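Local coordinates for protein Lys-gingipain W83 (PDB 3KM5) that cleaves proteins after lysine as a secreted cysteine protease and carries adhesin domains, one of them described here, that are haemolytic in vitro when isolated, at residues 33-38 and 49-54; 44-49 and 170-175; 68-73 and 155-160; 83-88 and 140-145. All coordinates share one frame; numbering follows the deposited sequence. Where two conformers were deposited one is given.

All four contacts lie within one cleaved adhesin domain, a beta jelly roll of two antiparallel sheets. Contacts 1 and 4 pair strands of one sheet, and contact 2 sets loop 44-49 against strand 168-177 of it. Strand 168-177 runs there between strand 51-56 of contact 1 and strand 79-86 of contact 4. Contact 3 joins strands 66-70 and 155-161 of the other sheet. The centres of contacts 1 and 2 are about 7 Å apart, and those of contacts 3 and 4 about 18 Å. Along the chain, contact 1 closes before contacts 3 and 4 open, while its segments alternate with those of contact 2. Contacts 1 and 2 share a calcium ion, which ties a loop to the sheet.

Contact 1. Residues 33-38 and 49-54; sequences WLCLSS and GSNVVS. With CA (calcium ion), chain D.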
loop_
_atom_site.group_PDB
_atom_site.type_symbol
_atom_site.label_atom_id
_atom_site.label_comp_id
_atom_site.label_asym_id
_atom_site.label_seq_id
_atom_site.Cartn_x
_atom_site.Cartn_y
_atom_site.Cartn_z
ATOM N N TRP A 33 -6.980 -1.095 3.623
ATOM C CA TRP A 33 -5.605 -0.796 4.018
ATOM C C TRP A 33 -5.442 -0.765 5.537
ATOM O O TRP A 33 -6.201 -0.075 6.228
ATOM C CB TRP A 33 -5.193 0.551 3.459
ATOM C CG TRP A 33 -4.978 0.590 1.972
ATOM C CD1 TRP A 33 -5.864 1.023 1.049
ATOM C CD2 TRP A 33 -3.790 0.235 1.242
ATOM N NE1 TRP A 33 -5.325 0.970 -0.193
ATOM C CE2 TRP A 33 -4.052 0.461 -0.124
ATOM C CE3 TRP A 33 -2.556 -0.299 1.605
ATOM C CZ2 TRP A 33 -3.074 0.267 -1.109
ATOM C CZ3 TRP A 33 -1.606 -0.526 0.623
ATOM C CH2 TRP A 33 -1.886 -0.267 -0.721
ATOM N N LEU A 34 -4.457 -1.503 6.044
ATOM C CA LEU A 34 -4.169 -1.578 7.474
ATOM C C LEU A 34 -2.670 -1.484 7.700
ATOM O O LEU A 34 -1.885 -2.055 6.938
ATOM C CB LEU A 34 -4.616 -2.919 8.076
ATOM C CG LEU A 34 -6.110 -3.250 8.164
ATOM C CD1 LEU A 34 -6.231 -4.667 8.699
ATOM C CD2 LEU A 34 -6.839 -2.291 9.073
ATOM N N CYS A 35 -2.276 -0.859 8.799
ATOM C CA CYS A 35 -0.908 -0.919 9.265
ATOM C C CYS A 35 -0.633 -2.309 9.815
ATOM O O CYS A 35 -1.486 -2.888 10.475
ATOM C CB CYS A 35 -0.715 0.106 10.370
ATOM S SG CYS A 35 0.862 0.004 11.290
ATOM N N LEU A 36 0.520 -2.865 9.455
ATOM C CA LEU A 36 1.020 -4.126 10.016
ATOM C C LEU A 36 2.379 -3.890 10.658
ATOM O O LEU A 36 3.184 -3.108 10.133
ATOM C CB LEU A 36 1.218 -5.178 8.946
ATOM C CG LEU A 36 0.018 -5.506 8.066
ATOM C CD1 LEU A 36 0.427 -6.550 7.013
ATOM C CD2 LEU A 36 -1.227 -5.929 8.873
ATOM N N SER A 37 2.632 -4.571 11.788
ATOM C CA SER A 37 3.938 -4.549 12.438
ATOM C C SER A 37 4.636 -5.904 12.400
ATOM O O SER A 37 4.008 -6.943 12.654
ATOM C CB SER A 37 3.791 -4.153 13.899
ATOM O OG SER A 37 5.060 -4.249 14.531
ATOM N N SER A 38 5.923 -5.890 12.090
ATOM C CA SER A 38 6.755 -7.086 12.126
ATOM C C SER A 38 6.866 -7.682 13.533
ATOM O O SER A 38 7.241 -8.847 13.677
ATOM C CB SER A 38 8.165 -6.786 11.597
ATOM O OG SER A 38 8.770 -5.792 12.421
ATOM N N GLY A 49 12.165 0.348 9.888
ATOM C CA GLY A 49 11.503 0.144 11.170
ATOM C C GLY A 49 10.729 -1.154 11.252
ATOM O O GLY A 49 11.171 -2.151 10.666
ATOM N N SER A 50 9.607 -1.142 11.982
ATOM C CA SER A 50 8.812 -2.359 12.145
ATOM C C SER A 50 7.510 -2.347 11.363
ATOM O O SER A 50 6.908 -3.408 11.149
ATOM C CB SER A 50 8.510 -2.646 13.619
ATOM O OG SER A 50 7.619 -1.696 14.175
ATOM N N ASN A 51 7.073 -1.170 10.914
ATOM C CA ASN A 51 5.716 -1.029 10.366
ATOM C C ASN A 51 5.620 -0.763 8.862
ATOM O O ASN A 51 6.426 -0.066 8.271
ATOM C CB ASN A 51 4.994 0.107 11.093
ATOM C CG ASN A 51 4.656 -0.236 12.566
ATOM O OD1 ASN A 51 5.023 -1.291 13.052
ATOM N ND2 ASN A 51 3.953 0.634 13.232
ATOM N N VAL A 52 4.580 -1.319 8.281
ATOM C CA VAL A 52 4.197 -1.011 6.878
ATOM C C VAL A 52 2.707 -0.718 6.822
ATOM O O VAL A 52 2.020 -0.840 7.819
ATOM C CB VAL A 52 4.502 -2.223 5.960
ATOM C CG1 VAL A 52 5.999 -2.621 6.101
ATOM C CG2 VAL A 52 3.562 -3.376 6.316
ATOM N N VAL A 53 2.195 -0.372 5.639
ATOM C CA VAL A 53 0.746 -0.434 5.392
ATOM C C VAL A 53 0.485 -1.552 4.348
ATOM O O VAL A 53 1.354 -1.820 3.499
ATOM C CB VAL A 53 0.183 0.938 4.978
ATOM C CG1 VAL A 53 0.585 1.303 3.532
ATOM C CG2 VAL A 53 -1.343 1.037 5.217
ATOM N N SER A 54 -0.692 -2.177 4.401
ATOM C CA SER A 54 -0.945 -3.412 3.630
ATOM C C SER A 54 -2.358 -3.394 3.105
ATOM O O SER A 54 -3.253 -2.829 3.720
ATOM C CB SER A 54 -0.796 -4.630 4.552
ATOM O OG SER A 54 -1.844 -4.665 5.520
HETATM CA CA CA D . 8.178 1.524 8.182
HETATM O O HOH W 1 10.666 -4.990 10.261
HETATM O O HOH W 2 9.895 3.083 7.732
#
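The indole of Trp33 meets Val53 and the carbonyl of Ser54 obliquely, with CE3 of Trp33 4.0 Å from CG1 of Val53. Its NE1 hydrogen-bonds to Asn67 O. The Asn51 amide reaches Cys35 with its nitrogen and Ser37 with its oxygen. Its ND2 is 3.7 Å from SG of Cys35 and hydrogen-bonds to Phe9 O, while OD1 comes within 3.2 Å of CB of Ser37. Strands 34-37 and 51-54 are antiparallel neighbours in a sheet of the jelly roll. Leu34 with Ser54 and Leu36 with Val52 form hydrogen-bonded pairs. Cys35 with Val53 and Ser37 with Asn51 form the non-hydrogen-bonded ones. Leu34 O is gripped twice by Ser54, through N at 2.8 Å and through OG at 3.0 Å, from opposite faces of the carbonyl plane. Ser54 OG lies between its own backbone N and carbonyl carbon (chi1 68°), which turns it onto that oxygen. The same hydroxyl rests against Leu36, and Ser54 CB is tight against Leu36 CD1 at 3.4 Å. Ser38 N gives a straight bond of 2.8 Å to Ser50 O (172°). Asn51 O binds the calcium ion at 2.4 Å, together with Thr8, Glu10, Gly48 and Asp172.

Contact 2. Residues 44-49 and 170-175; sequences LTAHGG and LLDDIQ. With CA (calcium ion), chain D.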
loop_
_atom_site.group_PDB
_atom_site.type_symbol
_atom_site.label_atom_id
_atom_site.label_comp_id
_atom_site.label_asym_id
_atom_site.label_seq_id
_atom_site.Cartn_x
_atom_site.Cartn_y
_atom_site.Cartn_z
ATOM N N LEU A 44 6.379 -11.013 8.346
ATOM C CA LEU A 44 6.574 -9.668 7.829
ATOM C C LEU A 44 7.921 -9.051 8.239
ATOM O O LEU A 44 8.291 -9.102 9.420
ATOM C CB LEU A 44 5.444 -8.807 8.357
ATOM C CG LEU A 44 5.480 -7.323 7.975
ATOM C CD1 LEU A 44 5.253 -7.137 6.462
ATOM C CD2 LEU A 44 4.481 -6.544 8.813
ATOM N N THR A 45 8.597 -8.425 7.273
ATOM C CA THR A 45 9.697 -7.508 7.522
ATOM C C THR A 45 9.399 -6.194 6.799
ATOM O O THR A 45 9.120 -6.183 5.610
ATOM C CB THR A 45 11.036 -8.081 7.020
ATOM O OG1 THR A 45 11.227 -9.371 7.615
ATOM C CG2 THR A 45 12.219 -7.190 7.426
ATOM N N ALA A 46 9.464 -5.089 7.530
ATOM C CA ALA A 46 9.243 -3.757 6.948
ATOM C C ALA A 46 10.435 -3.303 6.151
ATOM O O ALA A 46 11.556 -3.792 6.359
ATOM C CB ALA A 46 8.962 -2.750 8.053
ATOM N N HIS A 47 10.211 -2.316 5.283
ATOM C CA HIS A 47 11.322 -1.723 4.544
ATOM C C HIS A 47 12.190 -0.913 5.511
ATOM O O HIS A 47 13.422 -0.953 5.464
ATOM C CB HIS A 47 10.833 -0.782 3.457
ATOM C CG HIS A 47 11.935 -0.170 2.670
ATOM N ND1 HIS A 47 12.260 1.163 2.734
ATOM C CD2 HIS A 47 12.808 -0.732 1.799
ATOM C CE1 HIS A 47 13.307 1.399 1.966
ATOM N NE2 HIS A 47 13.639 0.271 1.361
ATOM N N GLY A 48 11.517 -0.158 6.375
ATOM C CA GLY A 48 12.180 0.558 7.448
ATOM C C GLY A 48 11.445 0.399 8.762
ATOM O O GLY A 48 10.237 0.316 8.804
ATOM N N GLY A 49 12.165 0.348 9.888
ATOM C CA GLY A 49 11.503 0.144 11.170
ATOM C C GLY A 49 10.729 -1.154 11.252
ATOM O O GLY A 49 11.171 -2.151 10.666
ATOM N N LEU A 170 2.329 -4.323 0.022
ATOM C CA LEU A 170 2.756 -3.521 1.167
ATOM C C LEU A 170 3.379 -2.220 0.653
ATOM O O LEU A 170 4.057 -2.251 -0.394
ATOM C CB LEU A 170 3.826 -4.250 1.970
ATOM C CG LEU A 170 3.529 -5.699 2.313
ATOM C CD1 LEU A 170 4.701 -6.340 3.079
ATOM C CD2 LEU A 170 2.238 -5.808 3.092
ATOM N N LEU A 171 3.263 -1.125 1.424
ATOM C CA LEU A 171 3.952 0.126 1.131
ATOM C C LEU A 171 4.689 0.573 2.361
ATOM O O LEU A 171 4.241 0.335 3.473
ATOM C CB LEU A 171 3.010 1.262 0.694
ATOM C CG LEU A 171 2.070 0.934 -0.444
ATOM C CD1 LEU A 171 0.982 1.991 -0.596
ATOM C CD2 LEU A 171 2.842 0.826 -1.751
ATOM N N ASP A 172 5.814 1.239 2.147
ATOM C CA ASP A 172 6.546 1.844 3.270
ATOM C C ASP A 172 7.385 3.003 2.738
ATOM O O ASP A 172 7.657 3.110 1.564
ATOM C CB ASP A 172 7.392 0.756 3.926
ATOM C CG ASP A 172 7.825 1.090 5.360
ATOM O OD1 ASP A 172 7.361 2.102 5.910
ATOM O OD2 ASP A 172 8.562 0.254 5.930
ATOM N N ASP A 173 7.770 3.883 3.656
ATOM C CA ASP A 173 8.716 4.951 3.380
ATOM C C ASP A 173 8.275 5.794 2.184
ATOM O O ASP A 173 9.007 6.018 1.199
ATOM C CB ASP A 173 10.160 4.390 3.248
ATOM C CG ASP A 173 10.717 3.946 4.580
ATOM O OD1 ASP A 173 10.329 4.529 5.606
ATOM O OD2 ASP A 173 11.464 2.940 4.639
ATOM N N ILE A 174 7.066 6.315 2.306
ATOM C CA ILE A 174 6.462 7.142 1.278
ATOM C C ILE A 174 6.872 8.618 1.456
ATOM O O ILE A 174 6.400 9.292 2.400
ATOM C CB ILE A 174 4.902 7.049 1.303
ATOM C CG1 ILE A 174 4.451 5.584 1.286
ATOM C CG2 ILE A 174 4.315 7.889 0.181
ATOM C CD1 ILE A 174 2.983 5.433 1.591
ATOM N N GLN A 175 7.754 9.092 0.578
ATOM C CA GLN A 175 8.409 10.395 0.712
ATOM C C GLN A 175 7.785 11.361 -0.259
ATOM O O GLN A 175 7.716 11.084 -1.450
ATOM C CB GLN A 175 9.881 10.263 0.411
ATOM C CG GLN A 175 10.630 11.575 0.488
ATOM C CD GLN A 175 12.038 11.448 0.058
ATOM O OE1 GLN A 175 12.947 11.426 0.890
ATOM N NE2 GLN A 175 12.245 11.347 -1.250
HETATM CA CA CA D . 8.178 1.524 8.182
HETATM O O HOH W 2 9.895 3.083 7.732
#
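Asp172 OD2 is gripped by the calcium ion and by two backbone N-H groups of the loop 44-49. The ion sits 2.6 Å from OD2, and Asp172 OD1 completes a bidentate carboxylate. Gly48 N gives OD2 a nearly straight bond of 3.0 Å (173°), arriving from above the carboxylate plane. The bond from His47 N is weak. Gly48 O binds the same ion at 2.5 Å, so one residue supports the site with both its N-H and its carbonyl. This pull of metal and donors would be expected to favour an ionised Asp172. Asp173 holds the His47 ring. Its OD2 accepts from His47 ND1 at 2.7 Å through the lone pair facing away from OD1. The oxygen lies close to the imidazole plane, although ring and carboxylate are turned 73° apart. Asp173 OD1 accepts a hydrogen bond from a calcium-bound water at 2.6 Å, so Asp173 lies in the second shell of the ion. Further along, Leu44 CD1 meets Leu170 CD1 at 3.5 Å. Asp173 and Ile174 form a G1 beta bulge opposite Glu7 of strand 5-7. Thr8, Glu10 and Asn51 complete the metal site, and strand 168-177 runs between strands 51-56 and 79-86.

Contact 3. Residues 68-73 and 155-160; sequences YLISKD and YVAFRH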
loop_
_atom_site.group_PDB
_atom_site.type_symbol
_atom_site.label_atom_id
_atom_site.label_comp_id
_atom_site.label_asym_id
_atom_site.label_seq_id
_atom_site.Cartn_x
_atom_site.Cartn_y
_atom_site.Cartn_z
ATOM N N TYR A 68 -8.716 2.275 -1.330
ATOM C CA TYR A 68 -7.953 3.531 -1.411
ATOM C C TYR A 68 -7.302 3.902 -0.086
ATOM O O TYR A 68 -7.938 3.889 0.961
ATOM C CB TYR A 68 -8.885 4.695 -1.819
ATOM C CG TYR A 68 -9.518 4.669 -3.199
ATOM C CD1 TYR A 68 -9.189 5.638 -4.157
ATOM C CD2 TYR A 68 -10.497 3.780 -3.486
ATOM C CE1 TYR A 68 -9.799 5.670 -5.385
ATOM C CE2 TYR A 68 -11.122 3.803 -4.738
ATOM C CZ TYR A 68 -10.763 4.750 -5.657
ATOM O OH TYR A 68 -11.420 4.742 -6.891
ATOM N N LEU A 69 -6.065 4.296 -0.199
ATOM C CA LEU A 69 -5.285 4.857 0.904
ATOM C C LEU A 69 -4.961 6.302 0.515
ATOM O O LEU A 69 -4.242 6.523 -0.463
ATOM C CB LEU A 69 -4.013 4.045 1.108
ATOM C CG LEU A 69 -3.006 4.601 2.123
ATOM C CD1 LEU A 69 -3.589 4.510 3.490
ATOM C CD2 LEU A 69 -1.766 3.790 2.069
ATOM N N ILE A 70 -5.471 7.265 1.276
ATOM C CA ILE A 70 -5.455 8.681 0.910
ATOM C C ILE A 70 -4.676 9.541 1.907
ATOM O O ILE A 70 -4.910 9.507 3.121
ATOM C CB ILE A 70 -6.913 9.220 0.787
ATOM C CG1 ILE A 70 -7.690 8.373 -0.216
ATOM C CG2 ILE A 70 -6.965 10.690 0.358
ATOM C CD1 ILE A 70 -9.230 8.629 -0.261
ATOM N N SER A 71 -3.720 10.293 1.377
ATOM C CA SER A 71 -2.855 11.133 2.207
ATOM C C SER A 71 -3.626 12.288 2.830
ATOM O O SER A 71 -4.740 12.609 2.473
ATOM C CB SER A 71 -1.716 11.720 1.381
ATOM O OG SER A 71 -2.185 12.692 0.444
ATOM N N LYS A 72 -2.959 12.945 3.770
ATOM C CA LYS A 72 -3.329 14.270 4.234
ATOM C C LYS A 72 -3.118 15.259 3.089
ATOM O O LYS A 72 -2.530 14.927 2.037
ATOM C CB LYS A 72 -2.459 14.642 5.458
ATOM C CG LYS A 72 -0.993 14.889 5.139
ATOM C CD LYS A 72 -0.186 15.127 6.439
ATOM C CE LYS A 72 1.286 15.372 6.172
ATOM N NZ LYS A 72 2.049 15.662 7.430
ATOM N N ASP A 73 -3.575 16.491 3.295
ATOM C CA ASP A 73 -3.317 17.579 2.355
ATOM C C ASP A 73 -1.806 17.790 2.205
ATOM O O ASP A 73 -1.102 18.070 3.189
ATOM C CB ASP A 73 -4.026 18.845 2.857
ATOM C CG ASP A 73 -3.903 20.009 1.919
ATOM O OD1 ASP A 73 -2.925 20.104 1.149
ATOM O OD2 ASP A 73 -4.814 20.868 1.947
ATOM N N TYR A 155 -4.161 15.776 -2.704
ATOM C CA TYR A 155 -4.144 14.470 -2.047
ATOM C C TYR A 155 -3.582 13.456 -2.997
ATOM O O TYR A 155 -3.845 13.506 -4.198
ATOM C CB TYR A 155 -5.555 14.039 -1.615
ATOM C CG TYR A 155 -6.284 15.003 -0.695
ATOM C CD1 TYR A 155 -6.012 15.040 0.673
ATOM C CD2 TYR A 155 -7.243 15.879 -1.187
ATOM C CE1 TYR A 155 -6.682 15.896 1.517
ATOM C CE2 TYR A 155 -7.914 16.762 -0.335
ATOM C CZ TYR A 155 -7.627 16.768 1.004
ATOM O OH TYR A 155 -8.339 17.655 1.804
ATOM N N VAL A 156 -2.825 12.523 -2.434
ATOM C CA VAL A 156 -2.267 11.404 -3.168
ATOM C C VAL A 156 -2.910 10.135 -2.604
ATOM O O VAL A 156 -2.976 9.956 -1.392
ATOM C CB VAL A 156 -0.743 11.371 -3.022
ATOM C CG1 VAL A 156 -0.163 10.069 -3.650
ATOM C CG2 VAL A 156 -0.098 12.611 -3.651
ATOM N N ALA A 157 -3.392 9.275 -3.484
ATOM C CA ALA A 157 -3.993 8.017 -3.085
ATOM C C ALA A 157 -3.251 6.849 -3.701
ATOM O O ALA A 157 -2.767 6.940 -4.831
ATOM C CB ALA A 157 -5.466 7.961 -3.555
ATOM N N PHE A 158 -3.173 5.750 -2.962
ATOM C CA PHE A 158 -2.733 4.457 -3.485
ATOM C C PHE A 158 -3.970 3.572 -3.508
ATOM O O PHE A 158 -4.700 3.436 -2.504
ATOM C CB PHE A 158 -1.649 3.852 -2.579
ATOM C CG PHE A 158 -0.409 4.632 -2.558
ATOM C CD1 PHE A 158 0.659 4.274 -3.379
ATOM C CD2 PHE A 158 -0.261 5.700 -1.703
ATOM C CE1 PHE A 158 1.835 5.008 -3.382
ATOM C CE2 PHE A 158 0.909 6.436 -1.691
ATOM C CZ PHE A 158 1.979 6.078 -2.530
ATOM N N ARG A 159 -4.219 2.965 -4.665
ATOM C CA ARG A 159 -5.445 2.219 -4.909
ATOM C C ARG A 159 -5.070 0.807 -5.296
ATOM O O ARG A 159 -4.453 0.603 -6.333
ATOM C CB ARG A 159 -6.270 2.886 -6.006
ATOM C CG ARG A 159 -7.627 2.229 -6.231
ATOM C CD ARG A 159 -8.265 2.854 -7.438
ATOM N NE ARG A 159 -9.544 2.261 -7.800
ATOM C CZ ARG A 159 -10.232 2.549 -8.900
ATOM N NH1 ARG A 159 -9.755 3.431 -9.788
ATOM N NH2 ARG A 159 -11.388 1.949 -9.113
ATOM N N HIS A 160 -5.410 -0.166 -4.459
ATOM C CA HIS A 160 -5.196 -1.576 -4.754
ATOM C C HIS A 160 -6.487 -2.070 -5.390
ATOM O O HIS A 160 -7.550 -2.092 -4.747
ATOM C CB HIS A 160 -4.870 -2.334 -3.440
ATOM C CG HIS A 160 -4.615 -3.806 -3.581
ATOM N ND1 HIS A 160 -4.830 -4.673 -2.531
ATOM C CD2 HIS A 160 -4.108 -4.557 -4.601
ATOM C CE1 HIS A 160 -4.417 -5.880 -2.871
ATOM N NE2 HIS A 160 -3.999 -5.843 -4.127
#
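Tyr68 CG stands beside its backbone N (chi1 -65°), while Arg159 has CG opposite its own N (chi1 -175°) and an extended chain to NE. These settings lay the two side chains alongside each other, pointing the same way. Arg159 CG sits over the centre of the phenol ring, 4.0 Å from the centroid, as a CH-pi contact. Further out, Tyr68 OH lies over the face of the guanidinium, 3.2 Å from Arg159 CZ, with ring and guanidinium planes nearly parallel. Arg159 NE turns to Asp66 in a salt bridge. Next along the same face, Ile70 CG1 touches Ala157 CB at 4.0 Å. Leu69 and Phe158 face the other way; Leu69 N to Phe158 O and Phe158 N to Leu69 O are both 2.8 Å. Next to these pairs, Ser71 OG stands in for a main-chain acceptor. Ser71 OG takes a straight bond of 3.0 Å from Val156 N (178°) and donates a hydrogen bond to Lys72 O. Ser71 N bonds to Val156 O, and the edge of the Tyr155 ring meets Ser71 O. The strands are neighbours in the second sheet of the jelly roll. The buried Ser71 hydroxyl thus has both a donor and an acceptor, and the salt bridge to Asp66 would be expected to offset the charge of Arg159 beside the tyrosine.

Contact 4. Residues 83-88 and 140-145; sequences YYAVND and SVWIER
Ala85 CB points into the face of the Trp142 indole, 3.5 Å from the centroid of its six-membered ring and almost on the ring normal, as a CH-pi contact. Tyr83 O meets the edge of the same ring, near its plane. Tyr84 and Ile143 lie side by side on one face of the sheet and point the same way. CB of Ile143 is over one face of the Tyr84 ring, offset toward the rim, and its CG2 is 3.6 Å from Tyr84 CE2. Arg145 crosses this ring at its edge. Its guanidinium plane is turned 76° from the ring, and its NE forms a salt bridge with Glu115. On the other face, Tyr83 runs alongside Glu144, whose CB is 3.7 Å from Tyr83 CE1. Tyr84 and Ile143 are a hydrogen-bonded pair, with bonds in both directions between their backbones. Beyond them, side chains take over the joining. Ser140 OG stands opposite its backbone N (chi1 -169°) and donates to Val86 O at 2.8 Å, from well above the carbonyl plane. Asp88 OD2 accepts from Val141 N at 3.1 Å on its syn side. His47 stacks on Tyr83 and also meets Trp142, which links this place to the calcium-binding loop. The arrangement is an antiparallel pairing at the margin of a jelly-roll sheet, where strand 79-86 lies between strands 143-148 and 168-177.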
loop_
_atom_site.group_PDB
_atom_site.type_symbol
_atom_site.label_atom_id
_atom_site.label_comp_id
_atom_site.label_asym_id
_atom_site.label_seq_id
_atom_site.Cartn_x
_atom_site.Cartn_y
_atom_site.Cartn_z
ATOM N N TYR A 83 8.377 2.693 -1.529
ATOM C CA TYR A 83 8.774 1.308 -1.714
ATOM C C TYR A 83 7.570 0.409 -1.509
ATOM O O TYR A 83 6.790 0.620 -0.601
ATOM C CB TYR A 83 9.910 0.917 -0.740
ATOM C CG TYR A 83 11.114 1.817 -0.837
ATOM C CD1 TYR A 83 12.220 1.487 -1.600
ATOM C CD2 TYR A 83 11.132 3.029 -0.147
ATOM C CE1 TYR A 83 13.336 2.377 -1.683
ATOM C CE2 TYR A 83 12.194 3.890 -0.241
ATOM C CZ TYR A 83 13.297 3.565 -0.987
ATOM O OH TYR A 83 14.362 4.469 -1.081
ATOM N N TYR A 84 7.418 -0.581 -2.395
ATOM C CA TYR A 84 6.391 -1.588 -2.251
ATOM C C TYR A 84 6.986 -2.971 -2.229
ATOM O O TYR A 84 8.094 -3.216 -2.693
ATOM C CB TYR A 84 5.343 -1.455 -3.356
ATOM C CG TYR A 84 5.701 -2.004 -4.722
ATOM C CD1 TYR A 84 5.570 -3.353 -5.018
ATOM C CD2 TYR A 84 6.180 -1.168 -5.709
ATOM C CE1 TYR A 84 5.886 -3.847 -6.256
ATOM C CE2 TYR A 84 6.455 -1.655 -6.971
ATOM C CZ TYR A 84 6.339 -2.979 -7.227
ATOM O OH TYR A 84 6.638 -3.446 -8.495
ATOM N N ALA A 85 6.201 -3.892 -1.700
ATOM C CA ALA A 85 6.581 -5.297 -1.685
ATOM C C ALA A 85 5.333 -6.146 -1.944
ATOM O O ALA A 85 4.251 -5.814 -1.534
ATOM C CB ALA A 85 7.242 -5.669 -0.335
ATOM N N VAL A 86 5.526 -7.247 -2.644
ATOM C CA VAL A 86 4.444 -8.206 -2.884
ATOM C C VAL A 86 4.977 -9.596 -2.539
ATOM O O VAL A 86 6.148 -9.760 -2.256
ATOM C CB VAL A 86 3.924 -8.185 -4.349
ATOM C CG1 VAL A 86 3.322 -6.826 -4.682
ATOM C CG2 VAL A 86 5.036 -8.505 -5.344
ATOM N N ASN A 87 4.088 -10.572 -2.533
ATOM C CA ASN A 87 4.501 -11.981 -2.399
ATOM C C ASN A 87 4.965 -12.425 -3.772
ATOM O O ASN A 87 4.155 -12.490 -4.711
ATOM C CB ASN A 87 3.308 -12.820 -1.945
ATOM C CG ASN A 87 3.636 -14.268 -1.779
ATOM O OD1 ASN A 87 4.602 -14.784 -2.350
ATOM N ND2 ASN A 87 2.860 -14.930 -0.952
ATOM N N ASP A 88 6.262 -12.681 -3.920
ATOM C CA ASP A 88 6.798 -12.911 -5.259
ATOM C C ASP A 88 6.371 -14.253 -5.855
ATOM O O ASP A 88 6.571 -14.472 -7.050
ATOM C CB ASP A 88 8.302 -12.653 -5.279
ATOM C CG ASP A 88 8.638 -11.175 -4.971
ATOM O OD1 ASP A 88 7.861 -10.273 -5.376
ATOM O OD2 ASP A 88 9.661 -10.902 -4.314
ATOM N N SER A 140 9.779 -11.829 -1.000
ATOM C CA SER A 140 9.147 -10.484 -0.999
ATOM C C SER A 140 10.233 -9.399 -0.961
ATOM O O SER A 140 10.759 -9.062 0.098
ATOM C CB SER A 140 8.188 -10.379 0.206
ATOM O OG SER A 140 7.339 -9.234 0.175
ATOM N N VAL A 141 10.558 -8.859 -2.134
ATOM C CA VAL A 141 11.628 -7.856 -2.312
ATOM C C VAL A 141 11.021 -6.429 -2.329
ATOM O O VAL A 141 9.976 -6.229 -2.950
ATOM C CB VAL A 141 12.356 -8.107 -3.658
ATOM C CG1 VAL A 141 13.387 -7.034 -3.961
ATOM C CG2 VAL A 141 12.994 -9.506 -3.690
ATOM N N TRP A 142 11.666 -5.453 -1.676
ATOM C CA TRP A 142 11.161 -4.041 -1.719
ATOM C C TRP A 142 11.635 -3.324 -2.969
ATOM O O TRP A 142 12.828 -3.325 -3.283
ATOM C CB TRP A 142 11.626 -3.264 -0.487
ATOM C CG TRP A 142 10.932 -3.738 0.701
ATOM C CD1 TRP A 142 11.332 -4.740 1.556
ATOM C CD2 TRP A 142 9.645 -3.318 1.159
ATOM N NE1 TRP A 142 10.391 -4.910 2.540
ATOM C CE2 TRP A 142 9.321 -4.096 2.286
ATOM C CE3 TRP A 142 8.716 -2.389 0.699
ATOM C CZ2 TRP A 142 8.138 -3.933 2.985
ATOM C CZ3 TRP A 142 7.535 -2.233 1.408
ATOM C CH2 TRP A 142 7.271 -2.991 2.544
ATOM N N ILE A 143 10.689 -2.691 -3.655
ATOM C CA ILE A 143 10.916 -2.086 -4.960
ATOM C C ILE A 143 10.649 -0.587 -4.888
ATOM O O ILE A 143 9.589 -0.175 -4.423
ATOM C CB ILE A 143 9.945 -2.713 -5.968
ATOM C CG1 ILE A 143 10.200 -4.229 -6.072
ATOM C CG2 ILE A 143 10.058 -2.042 -7.342
ATOM C CD1 ILE A 143 11.571 -4.557 -6.479
ATOM N N GLU A 144 11.574 0.236 -5.396
ATOM C CA GLU A 144 11.448 1.683 -5.363
ATOM C C GLU A 144 10.658 2.194 -6.573
ATOM O O GLU A 144 10.847 1.721 -7.686
ATOM C CB GLU A 144 12.838 2.342 -5.329
ATOM C CG GLU A 144 12.771 3.869 -5.149
ATOM C CD GLU A 144 14.109 4.570 -5.035
ATOM O OE1 GLU A 144 15.168 3.922 -5.092
ATOM O OE2 GLU A 144 14.083 5.815 -4.903
ATOM N N ARG A 145 9.833 3.199 -6.348
ATOM C CA ARG A 145 9.159 3.949 -7.404
ATOM C C ARG A 145 9.187 5.420 -7.111
ATOM O O ARG A 145 9.131 5.780 -5.952
ATOM C CB ARG A 145 7.689 3.502 -7.507
ATOM C CG ARG A 145 7.493 2.074 -7.995
ATOM C CD ARG A 145 7.857 1.907 -9.449
ATOM N NE ARG A 145 7.721 0.532 -9.943
ATOM C CZ ARG A 145 8.724 -0.307 -10.187
ATOM N NH1 ARG A 145 9.984 -0.012 -9.908
ATOM N NH2 ARG A 145 8.465 -1.510 -10.672
HETATM O O HOH W 3 8.204 -7.566 -3.984
#